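Local atomic coordinates of putative sugar binding protein (Geobacillus stearothermophilus, PDB entry 6GT9), a protein that binds galactose, and probably glucose, as the sugar-binding component of a three-component sensing system linked to galactan utilization. Residues A[87-98]-A[113-124]; A[167-175]-A[216-224]. All coordinates share one frame; numbering follows the deposited sequence.

In the fold
The two contacts lie in different sheets, with their centres about 22 Å apart and the galactose between them. Interaction 1 comes first along the chain: 87-98 and 113-124 carry neighbouring strands of the all-parallel sheet, joined by helix 98-110. Interaction 2 follows, setting helix 166-179 against strand 216-219 of the mixed sheet. Each contact presents galactose-binding residues from loops or a helix beginning near the cleft, Asp119 from one side, His167, Arg171 and Ala222 from the other. They meet directly where His167 packs on Gln94, Leu96, Asp119 and Thr120, consistent with the closed, sugar-bound state of a two-lobed periplasmic binding protein.

Interaction 1 of 2, residues A[87-98]-A[113-124]; sequences KVDGIITQGLTE and IPVVTIDTDAPT. With GAL (beta-D-galactopyranose), chain E.
Asp119 OD1 is gripped from two faces of its carboxylate: Gln94 NE2 donates from above one face at 3.0 Å, and Thr120 OG1 donates from the opposite one at 2.9 Å. Gln94 and Asp119 lie side by side and point the same way, their amide and carboxylate planes 66° apart. With CG trans to the backbone N (chi1 173°), the Asp119 carboxylate reaches the galactose, where OD2 accepts from GAL O2 at 2.6 Å. Gln94 NE2 also donates to Glu38 OE1, so the amide ties two galactose-binding carboxylates together.

Behind this site the strands run parallel, 18° apart, bonded Ile91 N to Pro114 O, Val116 N to Ile91 O, Thr93 N to Val116 O and Ile118 N to Thr93 O, the last from above the carbonyl plane. Past Thr93 the register slips: Ile118 O takes Thr120 N within its own segment, and Gly95 N bonds Thr120 O at 3.0 Å instead. Among the apolar groups, Ile92 CG2 meets Ile118 CG2 at 3.5 Å. Helix 98-110 connects the strands, making a beta-alpha-beta unit with galactose-binding residues past its C-terminal strand ends, as in the Rossmann-like lobes of periplasmic binding proteins.

Interaction 2 of 2, residues A[167-175]-A[216-224]; sequences HQQLRVRGF and AFYGTSALD. With GAL (beta-D-galactopyranose), chain E.
The galactose pocket is built here from the first turns of helix 166-179 and the loop that follows strand 216-219. Thr220 O, just past the strand, accepts two bonds. Arg171 NH1 reaches it at 2.9 Å with an N-H...O angle of 160°, the oxygen lying in the guanidinium plane, while Gln168 NE2 comes from above the carbonyl plane at 3.2 Å. The Gln168 chain bends at chi2 (-58°), which brings its amide back to the loop, and OE1 then takes the hydroxyl of Thr220 OG1 at 2.6 Å. Gln168 NE2 also lies over the centre of the His167 ring.

Arg171 is extended from CG to NE and carries its charge to the sugar: NH1 donates to GAL O1 at 2.9 Å and NH2 to GAL O2 at 3.1 Å. With Asn135 OD1 also bonded to NH2, partners at both terminal nitrogens restrict the guanidinium's rotation. From the loop, Ala222 N donates to the ring oxygen GAL O5 at 2.9 Å; from the helix, His167 NE2 donates to GAL O3.

Deeper in, Tyr218 OH donates to Arg171 O at 2.7 Å, approaching the face of that carbonyl opposite to Phe175 N. The Tyr218 and Phe175 rings form an offset stack, centroids 4.2 Å apart and planes at 16°; Thr220 CG2 sits over the opposite face of the Tyr218 ring, toward its rim. Helix packed on sheet, with galactose-binding groups at the helix start and in the loop past the strand's C-terminal end, is the architecture of a periplasmic binding protein lobe.

Interaction 1 of 2, residues A[87-98]-A[113-124]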
loop_
_atom_site.group_PDB
_atom_site.type_symbol
_atom_site.label_atom_id
_atom_site.label_comp_id
_atom_site.label_asym_id
_atom_site.label_seq_id
_atom_site.Cartn_x
_atom_site.Cartn_y
_atom_site.Cartn_z
ATOM N N LYS A 87 25.020 -8.251 -7.693
ATOM C CA LYS A 87 25.224 -7.475 -8.926
ATOM C C LYS A 87 24.097 -7.684 -9.946
ATOM O O LYS A 87 24.332 -7.898 -11.142
ATOM C CB LYS A 87 26.591 -7.793 -9.528
ATOM C CG LYS A 87 27.740 -7.355 -8.629
ATOM C CD LYS A 87 29.088 -7.617 -9.300
ATOM C CE LYS A 87 30.184 -6.760 -8.680
ATOM N NZ LYS A 87 31.378 -6.640 -9.578
ATOM N N VAL A 88 22.853 -7.575 -9.469
ATOM C CA VAL A 88 21.688 -7.675 -10.338
ATOM C C VAL A 88 21.603 -6.391 -11.155
ATOM O O VAL A 88 22.292 -5.404 -10.857
ATOM C CB VAL A 88 20.389 -7.921 -9.541
ATOM C CG1 VAL A 88 20.473 -9.218 -8.724
ATOM C CG2 VAL A 88 20.061 -6.725 -8.645
ATOM N N ASP A 89 20.755 -6.389 -12.185
ATOM C CA ASP A 89 20.708 -5.279 -13.132
ATOM C C ASP A 89 19.763 -4.159 -12.709
ATOM O O ASP A 89 19.862 -3.042 -13.236
ATOM C CB ASP A 89 20.327 -5.814 -14.515
ATOM C CG ASP A 89 21.281 -6.894 -14.981
ATOM O OD1 ASP A 89 22.443 -6.553 -15.238
ATOM O OD2 ASP A 89 20.897 -8.084 -15.031
ATOM N N GLY A 90 18.869 -4.417 -11.763
ATOM C CA GLY A 90 17.991 -3.372 -11.273
ATOM C C GLY A 90 17.223 -3.894 -10.077
ATOM O O GLY A 90 17.029 -5.107 -9.957
ATOM N N ILE A 91 16.791 -2.996 -9.187
ATOM C CA ILE A 91 16.103 -3.362 -7.952
ATOM C C ILE A 91 14.855 -2.497 -7.844
ATOM O O ILE A 91 14.925 -1.268 -7.993
ATOM C CB ILE A 91 17.012 -3.178 -6.722
ATOM C CG1 ILE A 91 18.191 -4.166 -6.792
ATOM C CG2 ILE A 91 16.235 -3.369 -5.444
ATOM C CD1 ILE A 91 19.216 -4.019 -5.687
ATOM N N ILE A 92 13.716 -3.140 -7.633
ATOM C CA ILE A 92 12.423 -2.475 -7.505
ATOM C C ILE A 92 11.911 -2.739 -6.098
ATOM O O ILE A 92 11.805 -3.901 -5.683
ATOM C CB ILE A 92 11.426 -2.982 -8.560
ATOM C CG1 ILE A 92 12.024 -2.838 -9.964
ATOM C CG2 ILE A 92 10.068 -2.243 -8.434
ATOM C CD1 ILE A 92 11.343 -3.692 -11.028
ATOM N N THR A 93 11.589 -1.669 -5.369
ATOM C CA THR A 93 11.259 -1.784 -3.955
ATOM C C THR A 93 10.465 -0.566 -3.505
ATOM O O THR A 93 10.561 0.511 -4.091
ATOM C CB THR A 93 12.521 -1.889 -3.096
ATOM O OG1 THR A 93 12.156 -1.993 -1.720
ATOM C CG2 THR A 93 13.362 -0.638 -3.285
ATOM N N GLN A 94 9.716 -0.739 -2.422
ATOM C CA GLN A 94 9.190 0.413 -1.703
ATOM C C GLN A 94 10.341 1.197 -1.086
ATOM O O GLN A 94 11.348 0.625 -0.654
ATOM C CB GLN A 94 8.259 -0.026 -0.581
ATOM C CG GLN A 94 6.947 -0.630 -0.982
ATOM C CD GLN A 94 6.395 -1.464 0.166
ATOM O OE1 GLN A 94 7.035 -2.424 0.583
ATOM N NE2 GLN A 94 5.228 -1.073 0.707
ATOM N N GLY A 95 10.197 2.515 -1.056
ATOM C CA GLY A 95 11.027 3.305 -0.172
ATOM C C GLY A 95 10.305 3.354 1.153
ATOM O O GLY A 95 9.680 4.365 1.480
ATOM N N LEU A 96 10.357 2.248 1.909
ATOM C CA LEU A 96 9.369 2.008 2.963
ATOM C C LEU A 96 9.425 3.073 4.053
ATOM O O LEU A 96 8.379 3.509 4.558
ATOM C CB LEU A 96 9.572 0.617 3.553
ATOM C CG LEU A 96 8.404 0.005 4.317
ATOM C CD1 LEU A 96 7.114 0.108 3.494
ATOM C CD2 LEU A 96 8.735 -1.445 4.626
ATOM N N THR A 97 10.627 3.489 4.447
ATOM C CA THR A 97 10.815 4.602 5.369
ATOM C C THR A 97 11.812 5.571 4.761
ATOM O O THR A 97 12.596 5.211 3.885
ATOM C CB THR A 97 11.333 4.160 6.738
ATOM O OG1 THR A 97 12.627 3.547 6.581
ATOM C CG2 THR A 97 10.370 3.184 7.387
ATOM N N GLU A 98 11.786 6.810 5.241
ATOM C CA GLU A 98 12.752 7.778 4.749
ATOM C C GLU A 98 14.083 7.651 5.469
ATOM O O GLU A 98 15.141 7.838 4.853
ATOM C CB GLU A 98 12.216 9.205 4.900
ATOM C CG GLU A 98 13.108 10.216 4.190
ATOM C CD GLU A 98 12.881 11.644 4.626
ATOM O OE1 GLU A 98 11.881 12.243 4.173
ATOM O OE2 GLU A 98 13.712 12.168 5.402
ATOM N N ILE A 113 23.678 0.349 -9.770
ATOM C CA ILE A 113 22.483 -0.470 -9.914
ATOM C C ILE A 113 21.283 0.471 -9.840
ATOM O O ILE A 113 21.094 1.147 -8.826
ATOM C CB ILE A 113 22.402 -1.570 -8.839
ATOM C CG1 ILE A 113 23.633 -2.486 -8.912
ATOM C CG2 ILE A 113 21.155 -2.421 -8.991
ATOM C CD1 ILE A 113 23.567 -3.677 -7.949
ATOM N N PRO A 114 20.475 0.599 -10.892
ATOM C CA PRO A 114 19.346 1.536 -10.837
ATOM C C PRO A 114 18.248 1.033 -9.912
ATOM O O PRO A 114 17.991 -0.168 -9.819
ATOM C CB PRO A 114 18.859 1.596 -12.290
ATOM C CG PRO A 114 19.294 0.302 -12.889
ATOM C CD PRO A 114 20.591 -0.058 -12.206
ATOM N N VAL A 115 17.574 1.974 -9.243
ATOM C CA VAL A 115 16.499 1.652 -8.314
ATOM C C VAL A 115 15.229 2.333 -8.794
ATOM O O VAL A 115 15.233 3.539 -9.079
ATOM C CB VAL A 115 16.842 2.067 -6.869
ATOM C CG1 VAL A 115 15.613 1.907 -5.941
ATOM C CG2 VAL A 115 18.011 1.216 -6.342
ATOM N N VAL A 116 14.160 1.551 -8.927
ATOM C CA VAL A 116 12.817 2.072 -9.165
ATOM C C VAL A 116 12.004 1.804 -7.909
ATOM O O VAL A 116 11.968 0.667 -7.420
ATOM C CB VAL A 116 12.161 1.427 -10.399
ATOM C CG1 VAL A 116 10.675 1.815 -10.491
ATOM C CG2 VAL A 116 12.889 1.857 -11.692
ATOM N N THR A 117 11.387 2.844 -7.360
ATOM C CA THR A 117 10.493 2.631 -6.240
ATOM C C THR A 117 9.098 2.301 -6.753
ATOM O O THR A 117 8.683 2.754 -7.823
ATOM C CB THR A 117 10.457 3.852 -5.318
ATOM O OG1 THR A 117 10.225 5.043 -6.087
ATOM C CG2 THR A 117 11.788 3.977 -4.608
ATOM N N ILE A 118 8.382 1.495 -5.974
ATOM C CA ILE A 118 7.057 1.001 -6.332
ATOM C C ILE A 118 6.175 1.081 -5.092
ATOM O O ILE A 118 6.643 0.826 -3.975
ATOM C CB ILE A 118 7.133 -0.440 -6.893
ATOM C CG1 ILE A 118 5.761 -0.946 -7.344
ATOM C CG2 ILE A 118 7.773 -1.422 -5.873
ATOM C CD1 ILE A 118 5.858 -2.196 -8.173
ATOM N N ASP A 119 4.914 1.495 -5.285
ATOM C CA ASP A 119 3.871 1.449 -4.252
ATOM C C ASP A 119 4.075 2.495 -3.160
ATOM O O ASP A 119 3.111 3.101 -2.689
ATOM C CB ASP A 119 3.787 0.026 -3.643
ATOM C CG ASP A 119 2.839 -0.062 -2.444
ATOM O OD1 ASP A 119 3.307 0.142 -1.300
ATOM O OD2 ASP A 119 1.633 -0.357 -2.642
ATOM N N THR A 120 5.313 2.713 -2.743
ATOM C CA THR A 120 5.673 3.706 -1.735
ATOM C C THR A 120 6.941 4.398 -2.218
ATOM O O THR A 120 7.931 3.719 -2.516
ATOM C CB THR A 120 5.932 3.041 -0.364
ATOM O OG1 THR A 120 4.811 2.227 0.014
ATOM C CG2 THR A 120 6.230 4.085 0.715
ATOM N N ASP A 121 6.936 5.727 -2.285
ATOM C CA ASP A 121 8.090 6.433 -2.836
ATOM C C ASP A 121 9.081 6.869 -1.755
ATOM O O ASP A 121 8.715 7.084 -0.597
ATOM C CB ASP A 121 7.645 7.665 -3.639
ATOM C CG ASP A 121 8.734 8.173 -4.574
ATOM O OD1 ASP A 121 9.729 7.436 -4.795
ATOM O OD2 ASP A 121 8.602 9.296 -5.119
ATOM N N ALA A 122 10.350 7.018 -2.161
ATOM C CA ALA A 122 11.374 7.715 -1.378
ATOM C C ALA A 122 11.857 8.927 -2.175
ATOM O O ALA A 122 12.978 8.933 -2.708
ATOM C CB ALA A 122 12.541 6.795 -1.019
ATOM N N PRO A 123 11.046 9.990 -2.245
ATOM C CA PRO A 123 11.294 11.045 -3.248
ATOM C C PRO A 123 12.536 11.882 -2.999
ATOM O O PRO A 123 12.978 12.587 -3.920
ATOM C CB PRO A 123 10.023 11.906 -3.180
ATOM C CG PRO A 123 9.501 11.687 -1.804
ATOM C CD PRO A 123 9.858 10.273 -1.420
ATOM N N THR A 124 13.121 11.845 -1.808
ATOM C CA THR A 124 14.394 12.526 -1.608
ATOM C C THR A 124 15.597 11.653 -1.961
ATOM O O THR A 124 16.733 12.135 -1.902
ATOM C CB THR A 124 14.523 13.017 -0.161
ATOM O OG1 THR A 124 14.675 11.895 0.711
ATOM C CG2 THR A 124 13.276 13.805 0.253
HETATM C C1 GAL E . -1.659 -1.884 0.499
HETATM C C2 GAL E . -0.284 -1.263 0.356
HETATM C C3 GAL E . 0.817 -2.336 0.284
HETATM C C4 GAL E . 0.740 -3.244 1.500
HETATM C C5 GAL E . -0.669 -3.786 1.672
HETATM C C6 GAL E . -0.848 -4.557 2.982
HETATM O O1 GAL E . -2.636 -0.866 0.589
HETATM O O2 GAL E . -0.203 -0.469 -0.837
HETATM O O3 GAL E . 2.072 -1.729 0.335
HETATM O O4 GAL E . 1.122 -2.529 2.680
HETATM O O5 GAL E . -1.701 -2.719 1.675
HETATM O O6 GAL E . -2.015 -5.350 2.944
#

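Interaction 2 of 2, residues A[167-175]-A[216-224]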
loop_
_atom_site.group_PDB
_atom_site.type_symbol
_atom_site.label_atom_id
_atom_site.label_comp_id
_atom_site.label_asym_id
_atom_site.label_seq_id
_atom_site.Cartn_x
_atom_site.Cartn_y
_atom_site.Cartn_z
ATOM N N HIS A 167 4.063 5.195 3.164
ATOM C CA HIS A 167 2.766 5.265 2.485
ATOM C C HIS A 167 1.619 5.265 3.484
ATOM O O HIS A 167 0.596 5.926 3.265
ATOM C CB HIS A 167 2.596 4.126 1.470
ATOM C CG HIS A 167 2.697 2.738 2.035
ATOM N ND1 HIS A 167 3.499 2.409 3.108
ATOM C CD2 HIS A 167 2.167 1.571 1.596
ATOM C CE1 HIS A 167 3.430 1.106 3.330
ATOM N NE2 HIS A 167 2.632 0.573 2.423
ATOM N N GLN A 168 1.784 4.541 4.589
ATOM C CA GLN A 168 0.788 4.563 5.656
ATOM C C GLN A 168 0.708 5.937 6.295
ATOM O O GLN A 168 -0.389 6.463 6.524
ATOM C CB GLN A 168 1.127 3.494 6.699
ATOM C CG GLN A 168 1.141 2.091 6.119
ATOM C CD GLN A 168 -0.193 1.730 5.494
ATOM O OE1 GLN A 168 -1.158 1.444 6.201
ATOM N NE2 GLN A 168 -0.261 1.765 4.163
ATOM N N GLN A 169 1.863 6.537 6.596
ATOM C CA GLN A 169 1.862 7.882 7.170
ATOM C C GLN A 169 1.157 8.864 6.251
ATOM O O GLN A 169 0.363 9.702 6.708
ATOM C CB GLN A 169 3.295 8.340 7.440
ATOM C CG GLN A 169 3.964 7.689 8.647
ATOM C CD GLN A 169 5.457 7.994 8.702
ATOM O OE1 GLN A 169 5.998 8.663 7.822
ATOM N NE2 GLN A 169 6.126 7.493 9.728
ATOM N N LEU A 170 1.415 8.766 4.946
ATOM C CA LEU A 170 0.832 9.728 4.019
ATOM C C LEU A 170 -0.680 9.546 3.892
ATOM O O LEU A 170 -1.415 10.535 3.787
ATOM C CB LEU A 170 1.520 9.625 2.653
ATOM C CG LEU A 170 2.945 10.180 2.551
ATOM C CD1 LEU A 170 3.549 9.842 1.182
ATOM C CD2 LEU A 170 2.966 11.687 2.750
ATOM N N ARG A 171 -1.166 8.297 3.906
ATOM C CA ARG A 171 -2.607 8.053 3.789
ATOM C C ARG A 171 -3.354 8.488 5.042
ATOM O O ARG A 171 -4.513 8.923 4.964
ATOM C CB ARG A 171 -2.881 6.575 3.512
ATOM C CG ARG A 171 -2.334 6.085 2.182
ATOM C CD ARG A 171 -2.322 4.561 2.111
ATOM N NE ARG A 171 -1.579 4.126 0.931
ATOM C CZ ARG A 171 -1.448 2.868 0.526
ATOM N NH1 ARG A 171 -2.004 1.873 1.212
ATOM N NH2 ARG A 171 -0.726 2.615 -0.567
ATOM N N VAL A 172 -2.727 8.340 6.208
ATOM C CA VAL A 172 -3.309 8.887 7.427
ATOM C C VAL A 172 -3.321 10.407 7.365
ATOM O O VAL A 172 -4.341 11.054 7.645
ATOM C CB VAL A 172 -2.538 8.391 8.662
ATOM C CG1 VAL A 172 -3.020 9.115 9.908
ATOM C CG2 VAL A 172 -2.666 6.876 8.806
ATOM N N ARG A 173 -2.181 10.999 7.005
ATOM C CA ARG A 173 -2.048 12.450 7.052
ATOM C C ARG A 173 -2.972 13.131 6.048
ATOM O O ARG A 173 -3.556 14.180 6.351
ATOM C CB ARG A 173 -0.588 12.841 6.817
ATOM C CG ARG A 173 -0.325 14.334 6.934
ATOM C CD ARG A 173 -0.686 14.825 8.330
ATOM N NE ARG A 173 -0.902 16.268 8.355
ATOM C CZ ARG A 173 0.073 17.166 8.461
ATOM N NH1 ARG A 173 1.339 16.770 8.546
ATOM N NH2 ARG A 173 -0.219 18.462 8.467
ATOM N N GLY A 174 -3.132 12.548 4.856
ATOM C CA GLY A 174 -4.068 13.110 3.893
ATOM C C GLY A 174 -5.512 13.014 4.358
ATOM O O GLY A 174 -6.314 13.932 4.145
ATOM N N PHE A 175 -5.869 11.891 4.986
ATOM C CA PHE A 175 -7.199 11.750 5.575
ATOM C C PHE A 175 -7.459 12.846 6.596
ATOM O O PHE A 175 -8.500 13.514 6.563
ATOM C CB PHE A 175 -7.314 10.366 6.224
ATOM C CG PHE A 175 -8.611 10.128 6.965
ATOM C CD1 PHE A 175 -8.731 10.454 8.310
ATOM C CD2 PHE A 175 -9.691 9.536 6.324
ATOM C CE1 PHE A 175 -9.911 10.213 9.004
ATOM C CE2 PHE A 175 -10.889 9.301 7.008
ATOM C CZ PHE A 175 -10.992 9.636 8.352
ATOM N N ALA A 216 -17.164 4.857 13.170
ATOM C CA ALA A 216 -16.537 4.922 11.859
ATOM C C ALA A 216 -15.102 4.408 11.946
ATOM O O ALA A 216 -14.362 4.765 12.868
ATOM C CB ALA A 216 -16.559 6.352 11.303
ATOM N N PHE A 217 -14.717 3.576 10.978
ATOM C CA PHE A 217 -13.352 3.071 10.861
ATOM C C PHE A 217 -12.764 3.463 9.514
ATOM O O PHE A 217 -13.470 3.478 8.503
ATOM C CB PHE A 217 -13.285 1.549 10.977
ATOM C CG PHE A 217 -13.410 1.027 12.379
ATOM C CD1 PHE A 217 -14.661 0.764 12.927
ATOM C CD2 PHE A 217 -12.278 0.765 13.139
ATOM C CE1 PHE A 217 -14.782 0.247 14.217
ATOM C CE2 PHE A 217 -12.393 0.259 14.449
ATOM C CZ PHE A 217 -13.647 -0.001 14.980
ATOM N N TYR A 218 -11.462 3.748 9.515
ATOM C CA TYR A 218 -10.676 4.018 8.314
ATOM C C TYR A 218 -9.463 3.097 8.339
ATOM O O TYR A 218 -8.632 3.205 9.243
ATOM C CB TYR A 218 -10.232 5.480 8.279
ATOM C CG TYR A 218 -9.181 5.848 7.246
ATOM C CD1 TYR A 218 -9.252 5.374 5.941
ATOM C CD2 TYR A 218 -8.157 6.726 7.564
ATOM C CE1 TYR A 218 -8.311 5.736 4.981
ATOM C CE2 TYR A 218 -7.209 7.099 6.617
ATOM C CZ TYR A 218 -7.298 6.614 5.324
ATOM O OH TYR A 218 -6.360 6.994 4.387
ATOM N N GLY A 219 -9.373 2.190 7.371
ATOM C CA GLY A 219 -8.216 1.305 7.233
ATOM C C GLY A 219 -7.354 1.781 6.077
ATOM O O GLY A 219 -7.873 2.185 5.035
ATOM N N THR A 220 -6.030 1.752 6.267
ATOM C CA THR A 220 -5.143 2.363 5.282
ATOM C C THR A 220 -4.310 1.361 4.505
ATOM O O THR A 220 -3.467 1.779 3.706
ATOM C CB THR A 220 -4.212 3.390 5.945
ATOM O OG1 THR A 220 -3.283 2.733 6.823
ATOM C CG2 THR A 220 -5.028 4.409 6.740
ATOM N N SER A 221 -4.509 0.060 4.716
ATOM C CA SER A 221 -3.808 -0.951 3.940
ATOM C C SER A 221 -4.788 -2.072 3.621
ATOM O O SER A 221 -5.915 -2.098 4.120
ATOM C CB SER A 221 -2.556 -1.452 4.675
ATOM O OG SER A 221 -2.878 -2.206 5.836
ATOM N N ALA A 222 -4.341 -3.022 2.792
ATOM C CA ALA A 222 -5.274 -3.836 2.013
ATOM C C ALA A 222 -6.137 -4.774 2.851
ATOM O O ALA A 222 -7.218 -5.161 2.389
ATOM C CB ALA A 222 -4.516 -4.652 0.971
ATOM N N LEU A 223 -5.700 -5.156 4.051
ATOM C CA LEU A 223 -6.428 -6.120 4.872
ATOM C C LEU A 223 -7.110 -5.487 6.080
ATOM O O LEU A 223 -7.810 -6.188 6.823
ATOM C CB LEU A 223 -5.470 -7.232 5.333
ATOM C CG LEU A 223 -4.775 -7.950 4.174
ATOM C CD1 LEU A 223 -3.654 -8.872 4.661
ATOM C CD2 LEU A 223 -5.785 -8.722 3.329
ATOM N N ASP A 224 -6.928 -4.185 6.295
ATOM C CA ASP A 224 -7.416 -3.557 7.516
ATOM C C ASP A 224 -8.939 -3.584 7.593
ATOM O O ASP A 224 -9.513 -3.993 8.613
ATOM C CB ASP A 224 -6.904 -2.123 7.594
ATOM C CG ASP A 224 -5.416 -2.057 7.737
ATOM O OD1 ASP A 224 -4.847 -2.970 8.368
ATOM O OD2 ASP A 224 -4.814 -1.083 7.242
HETATM C C1 GAL E . -1.659 -1.884 0.499
HETATM C C2 GAL E . -0.284 -1.263 0.356
HETATM C C3 GAL E . 0.817 -2.336 0.284
HETATM C C4 GAL E . 0.740 -3.244 1.500
HETATM C C5 GAL E . -0.669 -3.786 1.672
HETATM C C6 GAL E . -0.848 -4.557 2.982
HETATM O O1 GAL E . -2.636 -0.866 0.589
HETATM O O2 GAL E . -0.203 -0.469 -0.837
HETATM O O3 GAL E . 2.072 -1.729 0.335
HETATM O O4 GAL E . 1.122 -2.529 2.680
HETATM O O5 GAL E . -1.701 -2.719 1.675
HETATM O O6 GAL E . -2.015 -5.350 2.944
#